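Local coordinates for protein oxidase/hydroxylase (Streptomyces hygroscopicus subsp. hygroscopicus, PDB 4XCA) that probably acts as a metal- and 2-oxoglutarate-dependent oxygenase of the phytanoyl-CoA dioxygenase family, linked to oxidative cyclization in orthosomycin biosynthesis, at residues L99-G104 with S178-G183; P134-L139 with V197-E202; V140-I145 with L218-G223. All coordinates share one frame; numbering follows the deposited sequence.

Contact 1 (L99-G104 with S178-G183); sequences LYLHGG and SLVDSG. With NI (nickel (II) ion), chain E; AKG (2-oxoglutaric acid), chain F.
The Tyr100 ring meets the short helix 179-182 along its CD1-CE1 side: Val180 CG2 sits at the edge near the ring plane, while Ser178 CB approaches obliquely, 3.3 Å from Tyr100 CD1. The His102 ring turns to the metal, with AKG O5 and water 1 at its edge, in plane, and the His206 ring meeting it at about 60°. Its ND1-H points in the ring plane at Tyr100 O (3.1 Å, 168° at the hydrogen), which fixes the rotation of the imidazole and leaves NE2 to bind nickel at 2.2 Å. 2-Oxoglutarate chelates the same ion through O1 and O5, with two waters and His206 completing the ligands. Leu99 CD2 packs on AKG C3. The carboxylate of Asp181 stands nearly upright to the Tyr100 ring, planes 82° apart, and both it and the Tyr100 hydroxyl reach Arg210. Ser178 caps the helix, its OG accepting from Val180 N, and the same OG is hydrogen-bonded to Glu253. Leu101 CD1 lies 3.8 Å from Leu179 CD1; Leu101 and Val180 slide past each other in opposite directions, Leu101 CD2 3.8 Å from Val180 CG1. The helix thus backs an edge strand of the double-stranded beta helix that carries a metal-binding histidine, as in 2-oxoglutarate-dependent oxygenases.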
ATOM      1  N   LEU A  99     -17.063  22.223  15.923  1.00 24.94           N
ATOM      2  CA  LEU A  99     -16.189  22.034  14.785  1.00 23.20           C
ATOM      3  C   LEU A  99     -16.602  20.737  14.112  1.00 27.72           C
ATOM      4  O   LEU A  99     -16.422  19.659  14.666  1.00 24.53           O
ATOM      5  CB  LEU A  99     -14.716  21.992  15.202  1.00 27.80           C
ATOM      6  CG  LEU A  99     -13.651  21.907  14.100  1.00 25.20           C
ATOM      7  CD1 LEU A  99     -13.697  23.105  13.158  1.00 24.43           C
ATOM      8  CD2 LEU A  99     -12.301  21.831  14.736  1.00 23.50           C
ATOM      9  N   TYR A 100     -17.175  20.840  12.921  1.00 23.44           N
ATOM     10  CA  TYR A 100     -17.685  19.664  12.251  1.00 22.71           C
ATOM     11  C   TYR A 100     -16.539  18.816  11.698  1.00 25.65           C
ATOM     12  O   TYR A 100     -15.390  19.263  11.642  1.00 21.44           O
ATOM     13  CB  TYR A 100     -18.657  20.082  11.160  1.00 21.67           C
ATOM     14  CG  TYR A 100     -19.868  20.800  11.717  1.00 29.81           C
ATOM     15  CD1 TYR A 100     -20.460  20.383  12.906  1.00 23.23           C
ATOM     16  CD2 TYR A 100     -20.407  21.911  11.073  1.00 30.64           C
ATOM     17  CE1 TYR A 100     -21.575  21.031  13.422  1.00 27.20           C
ATOM     18  CE2 TYR A 100     -21.519  22.574  11.596  1.00 24.28           C
ATOM     19  CZ  TYR A 100     -22.095  22.127  12.763  1.00 26.71           C
ATOM     20  OH  TYR A 100     -23.196  22.776  13.280  1.00 33.77           O
ATOM     21  N   LEU A 101     -16.855  17.584  11.322  1.00 22.02           N
ATOM     22  CA  LEU A 101     -15.839  16.643  10.871  1.00 20.82           C
ATOM     23  C   LEU A 101     -15.146  17.085   9.593  1.00 20.68           C
ATOM     24  O   LEU A 101     -15.786  17.541   8.646  1.00 24.09           O
ATOM     25  CB  LEU A 101     -16.453  15.269  10.660  1.00 20.69           C
ATOM     26  CG  LEU A 101     -16.961  14.512  11.887  1.00 23.16           C
ATOM     27  CD1 LEU A 101     -17.420  13.141  11.456  1.00 16.46           C
ATOM     28  CD2 LEU A 101     -15.892  14.427  12.998  1.00 19.25           C
ATOM     29  N   HIS A 102     -13.825  16.966   9.593  1.00 21.14           N
ATOM     30  CA  HIS A 102     -13.006  17.233   8.417  1.00 21.99           C
ATOM     31  C   HIS A 102     -11.850  16.232   8.405  1.00 20.95           C
ATOM     32  O   HIS A 102     -11.542  15.627   9.424  1.00 22.03           O
ATOM     33  CB  HIS A 102     -12.492  18.675   8.415  1.00 21.39           C
ATOM     34  CG  HIS A 102     -11.778  19.065   9.670  1.00 25.00           C
ATOM     35  ND1 HIS A 102     -12.430  19.260  10.871  1.00 27.73           N
ATOM     36  CD2 HIS A 102     -10.463  19.281   9.916  1.00 25.73           C
ATOM     37  CE1 HIS A 102     -11.548  19.582  11.802  1.00 25.35           C
ATOM     38  NE2 HIS A 102     -10.347  19.602  11.248  1.00 21.42           N
ATOM     39  N   GLY A 103     -11.219  16.054   7.253  1.00 22.06           N
ATOM     40  CA  GLY A 103     -10.176  15.060   7.123  1.00 23.17           C
ATOM     41  C   GLY A 103     -10.762  13.759   6.615  1.00 27.14           C
ATOM     42  O   GLY A 103     -11.868  13.750   6.067  1.00 26.52           O
ATOM     43  N   GLY A 104     -10.038  12.657   6.785  1.00 22.32           N
ATOM     44  CA  GLY A 104     -10.547  11.382   6.307  1.00 20.87           C
ATOM     45  C   GLY A 104      -9.881  11.009   5.000  1.00 28.69           C
ATOM     46  O   GLY A 104      -9.818  11.821   4.064  1.00 27.29           O
ATOM     47  N   SER A 178     -24.519  17.255  11.605  1.00 32.72           N
ATOM     48  CA  SER A 178     -23.190  16.685  11.801  1.00 30.03           C
ATOM     49  C   SER A 178     -23.224  15.423  12.629  1.00 30.80           C
ATOM     50  O   SER A 178     -24.033  15.303  13.559  1.00 29.59           O
ATOM     51  CB  SER A 178     -22.265  17.683  12.485  1.00 29.22           C
ATOM     52  OG  SER A 178     -21.075  17.056  12.938  1.00 29.17           O
ATOM     53  N   LEU A 179     -22.321  14.497  12.300  1.00 28.60           N
ATOM     54  CA  LEU A 179     -22.117  13.306  13.113  1.00 27.26           C
ATOM     55  C   LEU A 179     -21.669  13.635  14.539  1.00 27.54           C
ATOM     56  O   LEU A 179     -21.924  12.843  15.445  1.00 29.30           O
ATOM     57  CB  LEU A 179     -21.099  12.366  12.472  1.00 25.32           C
ATOM     58  CG  LEU A 179     -21.470  11.697  11.145  1.00 29.73           C
ATOM     59  CD1 LEU A 179     -20.348  10.762  10.745  1.00 26.19           C
ATOM     60  CD2 LEU A 179     -22.790  10.944  11.246  1.00 25.44           C
ATOM     61  N   VAL A 180     -21.011  14.780  14.760  1.00 23.19           N
ATOM     62  CA  VAL A 180     -20.589  15.104  16.127  1.00 24.74           C
ATOM     63  C   VAL A 180     -21.825  15.390  17.004  1.00 28.35           C
ATOM     64  O   VAL A 180     -21.754  15.296  18.227  1.00 27.49           O
ATOM     65  CB  VAL A 180     -19.577  16.308  16.197  1.00 28.54           C
ATOM     66  CG1 VAL A 180     -18.408  16.100  15.220  1.00 24.28           C
ATOM     67  CG2 VAL A 180     -20.260  17.668  15.986  1.00 22.68           C
ATOM     68  N   ASP A 181     -22.954  15.697  16.363  1.00 28.10           N
ATOM     69  CA  ASP A 181     -24.234  15.863  17.053  1.00 31.44           C
ATOM     70  C   ASP A 181     -25.099  14.600  16.973  1.00 34.80           C
ATOM     71  O   ASP A 181     -25.685  14.179  17.962  1.00 35.02           O
ATOM     72  CB  ASP A 181     -25.011  17.044  16.473  1.00 28.43           C
ATOM     73  CG  ASP A 181     -24.301  18.374  16.674  1.00 28.77           C
ATOM     74  OD1 ASP A 181     -23.856  18.676  17.802  1.00 32.85           O
ATOM     75  OD2 ASP A 181     -24.189  19.128  15.693  1.00 35.92           O
ATOM     76  N   SER A 182     -25.173  13.998  15.791  1.00 34.04           N
ATOM     77  CA  SER A 182     -26.031  12.831  15.582  1.00 32.07           C
ATOM     78  C   SER A 182     -25.499  11.590  16.270  1.00 38.74           C
ATOM     79  O   SER A 182     -26.271  10.799  16.799  1.00 39.03           O
ATOM     80  CB  SER A 182     -26.189  12.538  14.093  1.00 36.34           C
ATOM     81  OG  SER A 182     -26.768  13.641  13.417  1.00 50.82           O
ATOM     82  N   GLY A 183     -24.177  11.423  16.238  1.00 33.00           N
ATOM     83  CA  GLY A 183     -23.535  10.212  16.709  1.00 31.68           C
ATOM     84  C   GLY A 183     -23.193   9.335  15.522  1.00 29.93           C
ATOM     85  O   GLY A 183     -23.733   9.505  14.438  1.00 30.58           O
TER
HETATM   86 NI    NI E 301      -8.477  19.615  12.439  1.00 30.15          NI
HETATM   87  C1  AKG F 302      -8.189  22.128  14.007  1.00 30.00           C
HETATM   88  O1  AKG F 302      -8.066  21.857  12.788  1.00 32.41           O
HETATM   89  O2  AKG F 302      -7.937  23.281  14.422  1.00 31.23           O
HETATM   90  C2  AKG F 302      -8.642  21.071  14.979  1.00 31.63           C
HETATM   91  O5  AKG F 302      -8.681  19.905  14.639  1.00 27.12           O
HETATM   92  C3  AKG F 302      -9.041  21.500  16.370  1.00 25.94           C
HETATM   93  C4  AKG F 302      -9.109  20.300  17.277  1.00 25.44           C
HETATM   94  C5  AKG F 302      -9.612  20.756  18.630  1.00 25.59           C
HETATM   95  O3  AKG F 302      -9.535  19.979  19.613  1.00 28.12           O
HETATM   96  O4  AKG F 302     -10.126  21.903  18.785  1.00 26.52           O
HETATM   97  O   HOH W   1      -7.639  19.385  10.757  1.00 20.39           O
HETATM   98  O   HOH W   2      -6.544  19.107  13.010  1.00 31.80           O

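Contact 2 (P134-L139 with V197-E202)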
ATOM      1  N   PRO A 134       2.755  12.947   5.707  1.00 22.27           N
ATOM      2  CA  PRO A 134       3.105  14.254   5.125  1.00 20.37           C
ATOM      3  C   PRO A 134       2.528  15.458   5.871  1.00 21.11           C
ATOM      4  O   PRO A 134       3.121  16.531   5.829  1.00 23.27           O
ATOM      5  CB  PRO A 134       2.525  14.165   3.714  1.00 17.67           C
ATOM      6  CG  PRO A 134       1.399  13.184   3.852  1.00 25.65           C
ATOM      7  CD  PRO A 134       1.895  12.155   4.809  1.00 19.37           C
ATOM      8  N   TYR A 135       1.393  15.301   6.539  1.00 17.33           N
ATOM      9  CA  TYR A 135       0.828  16.421   7.270  1.00 20.64           C
ATOM     10  C   TYR A 135       0.387  16.004   8.668  1.00 19.86           C
ATOM     11  O   TYR A 135      -0.625  15.334   8.831  1.00 23.37           O
ATOM     12  CB  TYR A 135      -0.356  17.019   6.500  1.00 20.43           C
ATOM     13  CG  TYR A 135      -0.579  18.490   6.758  1.00 22.60           C
ATOM     14  CD1 TYR A 135      -0.810  18.968   8.049  1.00 22.76           C
ATOM     15  CD2 TYR A 135      -0.564  19.413   5.707  1.00 24.59           C
ATOM     16  CE1 TYR A 135      -1.015  20.316   8.294  1.00 20.54           C
ATOM     17  CE2 TYR A 135      -0.771  20.760   5.946  1.00 26.31           C
ATOM     18  CZ  TYR A 135      -0.994  21.204   7.242  1.00 23.37           C
ATOM     19  OH  TYR A 135      -1.193  22.543   7.486  1.00 31.29           O
ATOM     20  N   VAL A 136       1.138  16.414   9.680  1.00 19.43           N
ATOM     21  CA  VAL A 136       0.735  16.140  11.046  1.00 18.25           C
ATOM     22  C   VAL A 136       0.598  17.448  11.807  1.00 21.73           C
ATOM     23  O   VAL A 136       1.187  18.472  11.443  1.00 23.43           O
ATOM     24  CB  VAL A 136       1.723  15.206  11.794  1.00 19.43           C
ATOM     25  CG1 VAL A 136       1.984  13.920  10.999  1.00 19.68           C
ATOM     26  CG2 VAL A 136       3.026  15.924  12.113  1.00 20.19           C
ATOM     27  N   LYS A 137      -0.185  17.402  12.873  1.00 17.28           N
ATOM     28  CA  LYS A 137      -0.466  18.575  13.663  1.00 20.81           C
ATOM     29  C   LYS A 137      -0.223  18.246  15.134  1.00 23.23           C
ATOM     30  O   LYS A 137      -0.597  17.171  15.602  1.00 18.79           O
ATOM     31  CB  LYS A 137      -1.905  19.025  13.418  1.00 20.20           C
ATOM     32  CG  LYS A 137      -2.201  20.417  13.848  1.00 27.22           C
ATOM     33  CD  LYS A 137      -3.550  20.859  13.316  1.00 27.36           C
ATOM     34  CE  LYS A 137      -3.455  21.235  11.865  1.00 25.02           C
ATOM     35  NZ  LYS A 137      -4.730  21.831  11.419  1.00 23.65           N
ATOM     36  N   ALA A 138       0.444  19.150  15.842  1.00 19.34           N
ATOM     37  CA  ALA A 138       0.620  19.021  17.273  1.00 21.35           C
ATOM     38  C   ALA A 138      -0.273  20.049  17.957  1.00 21.17           C
ATOM     39  O   ALA A 138      -0.026  21.251  17.861  1.00 21.10           O
ATOM     40  CB  ALA A 138       2.080  19.216  17.664  1.00 17.81           C
ATOM     41  N   LEU A 139      -1.324  19.562  18.609  1.00 16.68           N
ATOM     42  CA  LEU A 139      -2.262  20.394  19.344  1.00 21.08           C
ATOM     43  C   LEU A 139      -1.837  20.478  20.796  1.00 25.79           C
ATOM     44  O   LEU A 139      -1.791  19.465  21.500  1.00 23.02           O
ATOM     45  CB  LEU A 139      -3.688  19.836  19.262  1.00 20.90           C
ATOM     46  CG  LEU A 139      -4.275  19.526  17.883  1.00 25.60           C
ATOM     47  CD1 LEU A 139      -5.642  18.869  18.037  1.00 24.23           C
ATOM     48  CD2 LEU A 139      -4.383  20.789  17.041  1.00 24.85           C
ATOM     49  N   VAL A 197      -0.238  17.226  24.712  1.00 22.51           N
ATOM     50  CA  VAL A 197      -0.135  17.359  23.272  1.00 23.32           C
ATOM     51  C   VAL A 197      -0.935  16.242  22.622  1.00 25.70           C
ATOM     52  O   VAL A 197      -0.780  15.066  22.973  1.00 22.66           O
ATOM     53  CB  VAL A 197       1.338  17.292  22.772  1.00 21.99           C
ATOM     54  CG1 VAL A 197       1.384  17.195  21.248  1.00 19.25           C
ATOM     55  CG2 VAL A 197       2.134  18.490  23.274  1.00 16.34           C
ATOM     56  N   LEU A 198      -1.813  16.611  21.695  1.00 23.50           N
ATOM     57  CA  LEU A 198      -2.453  15.634  20.844  1.00 18.90           C
ATOM     58  C   LEU A 198      -1.739  15.686  19.487  1.00 21.19           C
ATOM     59  O   LEU A 198      -1.888  16.634  18.731  1.00 18.88           O
ATOM     60  CB  LEU A 198      -3.948  15.907  20.720  1.00 19.05           C
ATOM     61  CG  LEU A 198      -4.860  14.806  20.154  1.00 22.84           C
ATOM     62  CD1 LEU A 198      -6.321  15.211  20.337  1.00 26.13           C
ATOM     63  CD2 LEU A 198      -4.587  14.476  18.676  1.00 20.61           C
ATOM     64  N   LEU A 199      -0.940  14.661  19.210  1.00 21.38           N
ATOM     65  CA  LEU A 199      -0.219  14.538  17.951  1.00 22.95           C
ATOM     66  C   LEU A 199      -1.123  13.860  16.923  1.00 22.24           C
ATOM     67  O   LEU A 199      -1.540  12.723  17.122  1.00 23.98           O
ATOM     68  CB  LEU A 199       1.076  13.744  18.141  1.00 16.82           C
ATOM     69  CG  LEU A 199       1.913  13.656  16.866  1.00 24.50           C
ATOM     70  CD1 LEU A 199       2.383  15.044  16.458  1.00 20.55           C
ATOM     71  CD2 LEU A 199       3.085  12.697  17.012  1.00 26.06           C
ATOM     72  N   LEU A 200      -1.404  14.549  15.827  1.00 20.19           N
ATOM     73  CA  LEU A 200      -2.495  14.174  14.935  1.00 18.92           C
ATOM     74  C   LEU A 200      -2.064  13.947  13.491  1.00 19.75           C
ATOM     75  O   LEU A 200      -1.464  14.824  12.891  1.00 19.56           O
ATOM     76  CB  LEU A 200      -3.566  15.265  14.966  1.00 23.43           C
ATOM     77  CG  LEU A 200      -4.826  14.998  14.162  1.00 25.52           C
ATOM     78  CD1 LEU A 200      -5.406  13.693  14.639  1.00 25.17           C
ATOM     79  CD2 LEU A 200      -5.816  16.126  14.370  1.00 24.53           C
ATOM     80  N   ASN A 201      -2.381  12.768  12.954  1.00 21.01           N
ATOM     81  CA  ASN A 201      -2.313  12.495  11.516  1.00 18.71           C
ATOM     82  C   ASN A 201      -3.509  13.194  10.881  1.00 20.71           C
ATOM     83  O   ASN A 201      -4.656  12.844  11.144  1.00 22.18           O
ATOM     84  CB  ASN A 201      -2.317  10.969  11.237  1.00 19.26           C
ATOM     85  CG  ASN A 201      -2.131  10.610   9.755  1.00 19.66           C
ATOM     86  OD1 ASN A 201      -2.335  11.434   8.859  1.00 19.72           O
ATOM     87  ND2 ASN A 201      -1.762   9.354   9.498  1.00 17.18           N
ATOM     88  N   GLU A 202      -3.248  14.205  10.064  1.00 21.08           N
ATOM     89  CA  GLU A 202      -4.328  15.001   9.499  1.00 21.12           C
ATOM     90  C   GLU A 202      -5.159  14.207   8.488  1.00 21.29           C
ATOM     91  O   GLU A 202      -6.182  14.697   8.011  1.00 19.72           O
ATOM     92  CB  GLU A 202      -3.768  16.281   8.861  1.00 23.78           C
ATOM     93  CG  GLU A 202      -3.421  17.361   9.891  1.00 25.38           C
ATOM     94  CD  GLU A 202      -4.653  17.955  10.565  1.00 24.91           C
ATOM     95  OE1 GLU A 202      -5.508  18.511   9.850  1.00 33.65           O
ATOM     96  OE2 GLU A 202      -4.783  17.874  11.800  1.00 26.96           O
TER
HETATM   97  O   HOH W   3      -0.795  12.833   7.041  1.00 20.37           O
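Tyr135 O is gripped from two directions: Glu202 N donates to it at 3.1 Å, nearly in line with the carbonyl, and water 3 can donate to it while also reaching Asn201 OD1. The Glu202 N bond carries the pairing one step past strand 197-201. Within the strands, running antiparallel at 168°, Lys137 and Leu200 form one hydrogen-bonded pair (Leu200 N to Lys137 O 2.8 Å) and Leu139 and Leu198 the next (Leu198 N to Leu139 O 2.9 Å). Glu202 folds back over this end. Bent at chi2 (-69°), its chain lies alongside Tyr135, CG 3.6 Å from Tyr135 CD1, and its carboxylate rests against the lysine chain, OE2 3.5 Å from Lys137 CB. The salt bridge itself is long, 3.8 Å from Lys137 NZ to Glu202 OE1; the ammonium is also hydrogen-bonded to Tyr89 OH. Glu202 binds iron in another structure of this protein, but here does not ligate nickel. The two strands are neighbours in the larger sheet of the double-stranded beta helix, and the face bearing Lys137, Leu139, Leu198 and Leu200 lines the 2-oxoglutarate pocket through Lys137 and Leu139. On the other, Ala138 CB meets Val197 CG1 at 4.2 Å, and Val136, Leu199 and Val197 pack on helix 69-79. Strand 17-20 flanks 197-201, and strand 217-226 flanks 136-141.

Contact 3 (V140-I145 with L218-G223). With AKG (2-oxoglutaric acid), chain F.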
ATOM      1  N   VAL A 140      -1.529  21.692  21.238  1.00 28.72           N
ATOM      2  CA  VAL A 140      -1.136  21.942  22.616  1.00 22.98           C
ATOM      3  C   VAL A 140      -2.304  22.547  23.365  1.00 23.03           C
ATOM      4  O   VAL A 140      -2.601  23.738  23.211  1.00 22.80           O
ATOM      5  CB  VAL A 140       0.056  22.879  22.683  1.00 21.43           C
ATOM      6  CG1 VAL A 140       0.515  23.046  24.111  1.00 22.63           C
ATOM      7  CG2 VAL A 140       1.161  22.355  21.794  1.00 20.76           C
ATOM      8  N   TYR A 141      -2.977  21.723  24.164  1.00 20.96           N
ATOM      9  CA  TYR A 141      -4.139  22.176  24.899  1.00 19.39           C
ATOM     10  C   TYR A 141      -3.732  23.075  26.062  1.00 24.63           C
ATOM     11  O   TYR A 141      -2.724  22.836  26.727  1.00 25.08           O
ATOM     12  CB  TYR A 141      -4.968  20.977  25.375  1.00 23.76           C
ATOM     13  CG  TYR A 141      -5.695  20.340  24.222  1.00 21.87           C
ATOM     14  CD1 TYR A 141      -5.116  19.314  23.502  1.00 23.69           C
ATOM     15  CD2 TYR A 141      -6.926  20.820  23.808  1.00 25.00           C
ATOM     16  CE1 TYR A 141      -5.755  18.753  22.424  1.00 25.23           C
ATOM     17  CE2 TYR A 141      -7.579  20.265  22.738  1.00 28.25           C
ATOM     18  CZ  TYR A 141      -6.988  19.228  22.049  1.00 25.27           C
ATOM     19  OH  TYR A 141      -7.628  18.663  20.983  1.00 21.82           O
ATOM     20  N   LEU A 142      -4.510  24.135  26.264  1.00 24.71           N
ATOM     21  CA  LEU A 142      -4.230  25.113  27.297  1.00 26.69           C
ATOM     22  C   LEU A 142      -5.366  25.128  28.302  1.00 26.13           C
ATOM     23  O   LEU A 142      -5.341  25.892  29.253  1.00 36.11           O
ATOM     24  CB  LEU A 142      -4.015  26.507  26.691  1.00 19.50           C
ATOM     25  CG  LEU A 142      -2.963  26.545  25.570  1.00 27.35           C
ATOM     26  CD1 LEU A 142      -2.768  27.955  25.005  1.00 22.68           C
ATOM     27  CD2 LEU A 142      -1.631  25.952  26.014  1.00 20.02           C
ATOM     28  N   SER A 143      -6.362  24.283  28.096  1.00 24.90           N
ATOM     29  CA  SER A 143      -7.409  24.105  29.095  1.00 25.82           C
ATOM     30  C   SER A 143      -7.825  22.638  29.177  1.00 30.42           C
ATOM     31  O   SER A 143      -7.552  21.850  28.261  1.00 27.60           O
ATOM     32  CB  SER A 143      -8.619  25.003  28.797  1.00 29.18           C
ATOM     33  OG  SER A 143      -9.034  24.911  27.451  1.00 34.02           O
ATOM     34  N   ASP A 144      -8.447  22.261  30.293  1.00 31.94           N
ATOM     35  CA  ASP A 144      -8.920  20.888  30.463  1.00 31.46           C
ATOM     36  C   ASP A 144     -10.204  20.660  29.669  1.00 26.15           C
ATOM     37  O   ASP A 144     -11.104  21.505  29.623  1.00 24.94           O
ATOM     38  CB  ASP A 144      -9.164  20.543  31.945  1.00 30.79           C
ATOM     39  CG  ASP A 144      -7.937  20.731  32.804  1.00 35.49           C
ATOM     40  OD1 ASP A 144      -8.055  21.376  33.876  1.00 42.03           O
ATOM     41  OD2 ASP A 144      -6.858  20.242  32.414  1.00 34.34           O
ATOM     42  N   ILE A 145     -10.271  19.504  29.033  1.00 23.56           N
ATOM     43  CA  ILE A 145     -11.450  19.108  28.289  1.00 27.53           C
ATOM     44  C   ILE A 145     -11.718  17.668  28.670  1.00 25.96           C
ATOM     45  O   ILE A 145     -11.088  16.739  28.140  1.00 25.49           O
ATOM     46  CB  ILE A 145     -11.257  19.266  26.774  1.00 26.94           C
ATOM     47  CG1 ILE A 145     -10.794  20.697  26.445  1.00 27.33           C
ATOM     48  CG2 ILE A 145     -12.561  18.947  26.049  1.00 28.70           C
ATOM     49  CD1 ILE A 145     -10.379  20.906  24.996  1.00 30.61           C
ATOM     50  N   LEU A 218      -9.258  26.469  25.146  1.00 25.25           N
ATOM     51  CA  LEU A 218      -8.052  27.057  24.534  1.00 26.46           C
ATOM     52  C   LEU A 218      -6.974  26.087  24.063  1.00 24.02           C
ATOM     53  O   LEU A 218      -6.576  25.177  24.790  1.00 25.64           O
ATOM     54  CB  LEU A 218      -7.386  28.037  25.510  1.00 25.93           C
ATOM     55  CG  LEU A 218      -8.028  29.411  25.714  1.00 35.30           C
ATOM     56  CD1 LEU A 218      -7.554  30.070  27.021  1.00 33.63           C
ATOM     57  CD2 LEU A 218      -7.724  30.297  24.531  1.00 28.93           C
ATOM     58  N   LEU A 219      -6.453  26.327  22.864  1.00 22.30           N
ATOM     59  CA  LEU A 219      -5.301  25.574  22.391  1.00 25.33           C
ATOM     60  C   LEU A 219      -4.440  26.348  21.385  1.00 23.42           C
ATOM     61  O   LEU A 219      -4.851  27.359  20.816  1.00 26.07           O
ATOM     62  CB  LEU A 219      -5.748  24.226  21.785  1.00 20.69           C
ATOM     63  CG  LEU A 219      -6.631  24.116  20.527  1.00 26.58           C
ATOM     64  CD1 LEU A 219      -6.000  24.700  19.278  1.00 31.47           C
ATOM     65  CD2 LEU A 219      -6.940  22.657  20.246  1.00 24.65           C
ATOM     66  N   THR A 220      -3.236  25.841  21.175  1.00 22.31           N
ATOM     67  CA  THR A 220      -2.381  26.283  20.097  1.00 22.73           C
ATOM     68  C   THR A 220      -2.101  25.063  19.221  1.00 25.26           C
ATOM     69  O   THR A 220      -1.893  23.958  19.727  1.00 23.40           O
ATOM     70  CB  THR A 220      -1.066  26.901  20.615  1.00 19.47           C
ATOM     71  OG1 THR A 220      -0.485  26.019  21.582  1.00 26.20           O
ATOM     72  CG2 THR A 220      -1.332  28.236  21.265  1.00 21.78           C
ATOM     73  N   ALA A 221      -2.124  25.271  17.909  1.00 23.73           N
ATOM     74  CA  ALA A 221      -1.950  24.200  16.936  1.00 23.77           C
ATOM     75  C   ALA A 221      -0.770  24.493  16.030  1.00 22.41           C
ATOM     76  O   ALA A 221      -0.650  25.595  15.496  1.00 21.14           O
ATOM     77  CB  ALA A 221      -3.210  24.022  16.101  1.00 21.80           C
ATOM     78  N   PHE A 222       0.095  23.503  15.857  1.00 19.19           N
ATOM     79  CA  PHE A 222       1.236  23.648  14.972  1.00 18.99           C
ATOM     80  C   PHE A 222       1.235  22.511  13.971  1.00 18.77           C
ATOM     81  O   PHE A 222       1.242  21.348  14.355  1.00 19.64           O
ATOM     82  CB  PHE A 222       2.538  23.695  15.782  1.00 20.24           C
ATOM     83  CG  PHE A 222       2.546  24.780  16.808  1.00 21.31           C
ATOM     84  CD1 PHE A 222       3.029  26.051  16.488  1.00 17.91           C
ATOM     85  CD2 PHE A 222       2.007  24.556  18.070  1.00 16.82           C
ATOM     86  CE1 PHE A 222       3.011  27.069  17.423  1.00 22.29           C
ATOM     87  CE2 PHE A 222       1.973  25.566  19.007  1.00 23.08           C
ATOM     88  CZ  PHE A 222       2.487  26.834  18.688  1.00 23.36           C
ATOM     89  N   GLY A 223       1.198  22.862  12.688  1.00 19.53           N
ATOM     90  CA  GLY A 223       1.184  21.885  11.622  1.00 18.02           C
ATOM     91  C   GLY A 223       2.561  21.781  11.009  1.00 20.95           C
ATOM     92  O   GLY A 223       3.222  22.779  10.785  1.00 23.41           O
TER
HETATM   93  C1  AKG F 302      -8.189  22.128  14.007  1.00 30.00           C
HETATM   94  O1  AKG F 302      -8.066  21.857  12.788  1.00 32.41           O
HETATM   95  O2  AKG F 302      -7.937  23.281  14.422  1.00 31.23           O
HETATM   96  C2  AKG F 302      -8.642  21.071  14.979  1.00 31.63           C
HETATM   97  O5  AKG F 302      -8.681  19.905  14.639  1.00 27.12           O
HETATM   98  C3  AKG F 302      -9.041  21.500  16.370  1.00 25.94           C
HETATM   99  C4  AKG F 302      -9.109  20.300  17.277  1.00 25.44           C
HETATM  100  C5  AKG F 302      -9.612  20.756  18.630  1.00 25.59           C
HETATM  101  O3  AKG F 302      -9.535  19.979  19.613  1.00 28.12           O
HETATM  102  O4  AKG F 302     -10.126  21.903  18.785  1.00 26.52           O
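Leu219 and Tyr141, a non-hydrogen-bonded pair, lie side by side and point the same way into the 2-oxoglutarate pocket, with Leu219 CD2 3.5 Å from Tyr141 CE2. The same Leu219 CD2 lies 3.6 Å from AKG O4. On the opposite face Val140, Leu142, Thr220 and Phe222 make a second apolar patch. Leu142 CD1 meets Thr220 CG2 at 4.0 Å, the two side chains crossing at about a right angle, and Val140 CG2 touches the edge of the Phe222 ring. Helix 60-67 covers Thr220 and Phe222, while helix 26-42 covers Leu142 and Leu218. Leu142 CB also packs on Leu218 CB, 3.9 Å away. Val140 and Thr220 form an antiparallel hydrogen-bonded pair, Val140 N to Thr220 O at 2.7 Å and its return, Thr220 N to Val140 O, at 3.0 Å. Beyond them Leu142 N donates to Leu218 O. Where segment 140-145 leaves the sheet, a side chain takes over the backbone's role: Ser143 OG accepts from Leu218 N at 2.8 Å, its chi1 of 49° turning the hydroxyl back to the strand. On the pocket face, Tyr141 OH donates to AKG O3 (2.7 Å), with that oxygen near the ring plane. Arg217 and Tyr89 also hydrogen-bond the ligand. The carboxylate of O3 and O4, presumably ionised, thus accepts from the Tyr141 hydroxyl beside the Leu219 methyl, consistent with a pocket that holds the carboxylate far from the metal by a directed hydrogen bond and apolar packing.

How the contacts relate
From the N terminus, residues 99-104 come first, on the edge of the smaller sheet, and contact 1 closes its loop at 178-183. Inside that loop the run through strand 136-141 gives first 134-139 and then 140-145. Contact 2 closes at 197-202 and contact 3 at 218-223, so every pair of loops crosses and none nests. Contacts 2 and 3 are adjacent in the larger sheet, where strand 136-141 lies between 197-201 and 217-226; Ala138 N probably bonds to Phe222 O, and the centres of contacts 2 and 3 are about 12 Å apart. Contact 1 stands about 18 Å centre to centre from contact 2. All three converge on 2-oxoglutarate, which touches residues of both sheets.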